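PDB 4WED: ABC transporter, periplasmic solute-binding protein from Rhizobium meliloti, which probably binds a peptide, nickel or a related small solute in the periplasm and delivers it to an ABC transporter. Local coordinates for residues A[56-61]-A[165-170]; A[60-65]-A[513-518]. All blocks are in the same frame, centred on the assembly; numbering follows the deposited sequence.

Contact 1. Residues A[56-61]-A[165-170]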
# COMPACT_ATOMS: atom_id res chain seq x y z
N ALA A 56 -1.25 -10.76 14.33
CA ALA A 56 0.17 -10.88 14.03
C ALA A 56 0.73 -9.72 13.23
O ALA A 56 -0.00 -8.96 12.60
CB ALA A 56 0.45 -12.17 13.28
N ILE A 57 2.05 -9.60 13.28
CA ILE A 57 2.79 -8.85 12.27
C ILE A 57 2.71 -9.65 10.96
O ILE A 57 3.18 -10.77 10.89
CB ILE A 57 4.28 -8.66 12.65
CG1 ILE A 57 4.43 -7.89 13.96
CG2 ILE A 57 5.03 -7.94 11.52
CD1 ILE A 57 5.87 -7.74 14.40
N TRP A 58 2.14 -9.03 9.92
CA TRP A 58 1.92 -9.67 8.61
C TRP A 58 3.18 -10.27 8.01
O TRP A 58 3.20 -11.41 7.57
CB TRP A 58 1.32 -8.68 7.61
CG TRP A 58 -0.03 -8.13 8.02
CD1 TRP A 58 -1.24 -8.67 7.78
CD2 TRP A 58 -0.28 -6.89 8.70
NE1 TRP A 58 -2.24 -7.88 8.30
CE2 TRP A 58 -1.68 -6.77 8.85
CE3 TRP A 58 0.55 -5.87 9.19
CZ2 TRP A 58 -2.27 -5.68 9.49
CZ3 TRP A 58 -0.03 -4.78 9.83
CH2 TRP A 58 -1.44 -4.70 9.97
N ALA A 59 4.26 -9.50 8.01
CA ALA A 59 5.51 -9.97 7.45
C ALA A 59 6.00 -11.29 8.05
O ALA A 59 6.70 -12.05 7.40
CB ALA A 59 6.55 -8.89 7.62
N ILE A 60 5.63 -11.58 9.28
CA ILE A 60 6.02 -12.85 9.93
C ILE A 60 5.23 -13.98 9.38
O ILE A 60 5.79 -15.03 9.08
CB ILE A 60 5.76 -12.84 11.45
CG1 ILE A 60 6.51 -11.69 12.15
CG2 ILE A 60 6.16 -14.16 12.09
CD1 ILE A 60 8.02 -11.70 11.98
N GLN A 61 3.94 -13.74 9.17
CA GLN A 61 3.03 -14.71 8.59
C GLN A 61 3.51 -15.06 7.20
O GLN A 61 3.42 -16.19 6.77
CB GLN A 61 1.62 -14.15 8.54
CG GLN A 61 0.84 -14.38 9.81
CD GLN A 61 -0.27 -13.38 10.00
OE1 GLN A 61 -0.09 -12.20 9.80
NE2 GLN A 61 -1.42 -13.86 10.38
N TYR A 165 -3.39 -11.62 -0.54
CA TYR A 165 -3.15 -10.98 0.75
C TYR A 165 -2.47 -11.92 1.74
O TYR A 165 -2.49 -13.14 1.60
CB TYR A 165 -4.47 -10.53 1.40
CG TYR A 165 -5.18 -9.37 0.78
CD1 TYR A 165 -4.74 -8.77 -0.41
CD2 TYR A 165 -6.37 -8.91 1.34
CE1 TYR A 165 -5.46 -7.74 -0.99
CE2 TYR A 165 -7.09 -7.87 0.77
CZ TYR A 165 -6.64 -7.31 -0.40
OH TYR A 165 -7.36 -6.27 -0.94
N THR A 166 -1.88 -11.30 2.76
CA THR A 166 -1.14 -12.02 3.78
C THR A 166 -2.19 -12.77 4.57
O THR A 166 -2.03 -13.92 4.84
CB THR A 166 -0.25 -11.10 4.65
OG1 THR A 166 0.82 -10.57 3.85
CG2 THR A 166 0.38 -11.88 5.84
N ARG A 167 -3.28 -12.11 4.92
CA ARG A 167 -4.37 -12.78 5.61
C ARG A 167 -5.68 -12.22 5.08
O ARG A 167 -5.70 -11.08 4.64
CB ARG A 167 -4.28 -12.50 7.10
CG ARG A 167 -4.38 -11.03 7.44
CD ARG A 167 -4.60 -10.80 8.91
NE ARG A 167 -3.36 -10.94 9.65
CZ ARG A 167 -2.88 -10.04 10.49
NH1 ARG A 167 -3.53 -8.92 10.72
NH2 ARG A 167 -1.74 -10.27 11.09
N PRO A 168 -6.77 -12.98 5.10
CA PRO A 168 -6.87 -14.35 5.63
C PRO A 168 -6.72 -15.45 4.59
O PRO A 168 -7.07 -16.60 4.82
CB PRO A 168 -8.30 -14.39 6.11
CG PRO A 168 -9.03 -13.62 5.07
CD PRO A 168 -8.10 -12.49 4.70
N THR A 169 -6.13 -15.10 3.47
CA THR A 169 -6.17 -15.94 2.28
C THR A 169 -5.15 -17.07 2.17
O THR A 169 -4.94 -17.58 1.06
CB THR A 169 -5.95 -15.02 1.08
OG1 THR A 169 -4.83 -14.17 1.35
CG2 THR A 169 -7.16 -14.20 0.90
N ARG A 170 -4.51 -17.45 3.26
CA ARG A 170 -3.40 -18.40 3.14
C ARG A 170 -3.69 -19.70 3.83
O ARG A 170 -4.69 -19.80 4.52
CB ARG A 170 -2.10 -17.75 3.57
CG ARG A 170 -1.91 -16.42 2.85
CD ARG A 170 -0.47 -15.95 2.86
NE ARG A 170 -0.30 -14.77 2.04
CZ ARG A 170 0.89 -14.21 1.79
NH1 ARG A 170 2.01 -14.73 2.32
NH2 ARG A 170 0.96 -13.13 1.03
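Arg167 reaches across to the start of helix 58-61, and a single nitrogen of its guanidinium group makes both hydrogen bonds of this contact. NH2 donates to the backbone carbonyl Ala56 O at 2.7 Å and to the side-chain amide oxygen Gln61 OE1 at 2.8 Å. The first acceptor lies almost in the guanidinium plane, although the nitrogen stands well above the plane of the Ala56 carbonyl; the second is more tilted. The geometry follows from the side-chain torsions: CG sits between the backbone N and the carbonyl carbon (chi1 61°), and a bend at chi3 (79°) turns the guanidinium toward the helix start.

Flat groups make the second kind of contact. Arg167 NH2 stands over one face of the Trp58 indole, offset toward the rim, with the rest of the guanidinium close to CD1 and NE1 and the two planes 33° apart. Trp58 NE1 and Arg167 NH1 approach to 2.9 Å, but both are donors, so no hydrogen bond forms and the close approach is doubtful in its detail. These contacts join the short helix, with Ile57 at its N-cap position, to the loop following helix 159-162 in the family 5 solute-binding fold. With an alanine in place of Arg167, Ala56 O and Gln61 OE1 are likely to lose their shared donor, and the pyrrole side of the indole its cover.

Apolar packing comes from Thr166. Its methyl CG2 packs on Gln61 CB at 3.7 Å and on Trp58 CB, and also comes close to the backbone oxygen of Trp58, while OG1 is hydrogen-bonded to the backbone oxygen of Tyr514. Arg170 NE donates to Tyr165 O at 2.8 Å, tying the two ends of 165-170 together. The backbone nitrogens of Thr166 and Arg167 also hold a glycerol, probably from the crystallisation liquor.

Contact 2. Residues A[60-65]-A[513-518]; sequences IQDLMF and EYDMPY. With NA (sodium ion), chain B.
Asp62 and Asp515 meet at a sodium ion, which they approach unequally. Asp62 binds through both oxygens, OD2 at 2.3 Å from the sodium and OD1 at 2.7 Å, whereas Asp515 offers OD1 alone, 2.5 Å from the ion. Three waters complete a set of six oxygen ligands, and the two carboxylate planes are turned 64° from one another.

The next shell fixes these ligands. Asp62 CG is anti to the backbone N (chi1 -177°), a setting that carries OD2 to the backbone of the facing loop, where Met516 N donates to it at 3.1 Å on the anti side of the carboxylate. Met516 O in turn receives a hydrogen bond from water 1. Arg170 binds Asp62 OD1, and Thr512 OG1 holds Asp515 OD2. Farther out, the selenomethionine Met516 packs its CE against Ile60 CD1 at 3.7 Å, and Leu63 CD2 lies against Tyr518 CD2 and Met516 CG, so an apolar layer backs the polar site.

Asp62 OD2 and Asp515 OD1 stand only 3.2 Å apart, and their mutual repulsion is likely to be offset by the sodium ion they share and, on the Asp62 side, by the charge of Arg170.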
# COMPACT_ATOMS: atom_id res chain seq x y z
N ILE A 60 5.63 -11.58 9.28
CA ILE A 60 6.02 -12.85 9.93
C ILE A 60 5.23 -13.98 9.38
O ILE A 60 5.79 -15.03 9.08
CB ILE A 60 5.76 -12.84 11.45
CG1 ILE A 60 6.51 -11.69 12.15
CG2 ILE A 60 6.16 -14.16 12.09
CD1 ILE A 60 8.02 -11.70 11.98
N GLN A 61 3.94 -13.74 9.17
CA GLN A 61 3.03 -14.71 8.59
C GLN A 61 3.51 -15.06 7.20
O GLN A 61 3.42 -16.19 6.77
CB GLN A 61 1.62 -14.15 8.54
CG GLN A 61 0.84 -14.38 9.81
CD GLN A 61 -0.27 -13.38 10.00
OE1 GLN A 61 -0.09 -12.20 9.80
NE2 GLN A 61 -1.42 -13.86 10.38
N ASP A 62 4.04 -14.07 6.51
CA ASP A 62 4.52 -14.24 5.16
C ASP A 62 5.69 -15.20 5.09
O ASP A 62 6.00 -15.70 4.03
CB ASP A 62 4.88 -12.88 4.58
CG ASP A 62 5.32 -12.97 3.16
OD1 ASP A 62 4.68 -13.62 2.35
OD2 ASP A 62 6.33 -12.36 2.87
N LEU A 63 6.34 -15.42 6.22
CA LEU A 63 7.43 -16.39 6.32
C LEU A 63 7.10 -17.85 6.07
O LEU A 63 7.90 -18.57 5.52
CB LEU A 63 8.09 -16.26 7.68
CG LEU A 63 8.91 -14.99 7.80
CD1 LEU A 63 9.29 -14.80 9.25
CD2 LEU A 63 10.12 -15.12 6.92
N MSE A 64 5.95 -18.30 6.53
CA MSE A 64 5.54 -19.70 6.43
C MSE A 64 4.21 -19.89 5.79
O MSE A 64 3.86 -21.01 5.45
CB MSE A 64 5.51 -20.35 7.84
CG MSE A 64 4.27 -20.02 8.66
SE MSE A 64 4.37 -18.22 9.48
CE MSE A 64 5.77 -18.69 10.81
N PHE A 65 3.42 -18.83 5.64
CA PHE A 65 2.14 -18.97 4.96
C PHE A 65 2.23 -18.52 3.52
O PHE A 65 2.88 -17.53 3.18
CB PHE A 65 1.00 -18.33 5.78
CG PHE A 65 0.78 -19.01 7.14
CD1 PHE A 65 0.36 -20.34 7.21
CD2 PHE A 65 0.96 -18.32 8.32
CE1 PHE A 65 0.13 -20.95 8.43
CE2 PHE A 65 0.75 -18.93 9.55
CZ PHE A 65 0.35 -20.26 9.60
N GLU A 513 4.14 -3.71 2.18
CA GLU A 513 4.49 -3.55 3.56
C GLU A 513 4.05 -4.74 4.40
O GLU A 513 4.18 -4.72 5.63
CB GLU A 513 3.85 -2.27 4.10
CG GLU A 513 4.44 -0.96 3.56
CD GLU A 513 5.97 -0.80 3.71
OE1 GLU A 513 6.64 -1.44 4.59
OE2 GLU A 513 6.54 -0.07 2.88
N TYR A 514 3.51 -5.78 3.76
CA TYR A 514 2.94 -6.94 4.50
C TYR A 514 3.80 -8.20 4.27
O TYR A 514 3.50 -9.27 4.80
CB TYR A 514 1.45 -7.13 4.14
CG TYR A 514 0.72 -5.84 4.31
CD1 TYR A 514 0.41 -5.37 5.56
CD2 TYR A 514 0.39 -5.04 3.21
CE1 TYR A 514 -0.26 -4.17 5.75
CE2 TYR A 514 -0.26 -3.81 3.35
CZ TYR A 514 -0.59 -3.38 4.64
OH TYR A 514 -1.21 -2.16 4.83
N ASP A 515 4.88 -7.99 3.50
CA ASP A 515 5.83 -9.02 3.10
C ASP A 515 7.11 -8.83 3.88
O ASP A 515 7.49 -7.71 4.14
CB ASP A 515 6.26 -8.82 1.65
CG ASP A 515 5.22 -9.28 0.66
OD1 ASP A 515 4.88 -10.49 0.66
OD2 ASP A 515 4.79 -8.42 -0.15
N MSE A 516 7.80 -9.95 4.12
CA MSE A 516 9.16 -9.95 4.61
C MSE A 516 10.15 -10.17 3.49
O MSE A 516 10.14 -11.21 2.85
CB MSE A 516 9.24 -11.11 5.58
CG MSE A 516 10.62 -11.19 6.23
SE MSE A 516 10.87 -9.72 7.54
CE MSE A 516 9.96 -10.30 9.20
N PRO A 517 11.06 -9.22 3.27
CA PRO A 517 12.03 -9.34 2.19
C PRO A 517 13.20 -10.27 2.51
O PRO A 517 14.33 -9.81 2.67
CB PRO A 517 12.51 -7.88 2.00
CG PRO A 517 12.37 -7.29 3.36
CD PRO A 517 11.29 -8.03 4.10
N TYR A 518 12.92 -11.56 2.61
CA TYR A 518 13.97 -12.58 2.84
C TYR A 518 14.52 -13.13 1.52
O TYR A 518 15.56 -13.82 1.50
CB TYR A 518 13.42 -13.74 3.66
CG TYR A 518 12.28 -14.46 3.01
CD1 TYR A 518 12.50 -15.49 2.10
CD2 TYR A 518 10.97 -14.09 3.27
CE1 TYR A 518 11.43 -16.14 1.48
CE2 TYR A 518 9.90 -14.72 2.66
CZ TYR A 518 10.13 -15.75 1.77
OH TYR A 518 9.04 -16.35 1.17
NA NA B . 6.31 -12.48 0.53
O HOH W 1 8.54 -11.57 0.89
O HOH W 2 3.99 -13.11 -0.40
O HOH W 3 6.65 -14.47 1.03

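Overall arrangement
Contacts 1 and 2 use the same short helix, 58-61, share Ile60 and Gln61, and have centres about 7 Å apart. Arg170 of the 165-170 loop bridges them through a salt bridge, its NH1 lying 2.9 Å from Asp62 OD1, and so connects that loop to the metal site. Trp58 CD2 of contact 1 packs 3.6 Å from Tyr514 CD1 of contact 2, their rings meeting edge-to-face. The side chains of Thr166 and Tyr514 each come within about 3 Å of the bound glycerol, and that of Thr166 is about 7 Å from the sodium ion. One helical turn thus brings two sequence-distant loops together beside both bound species.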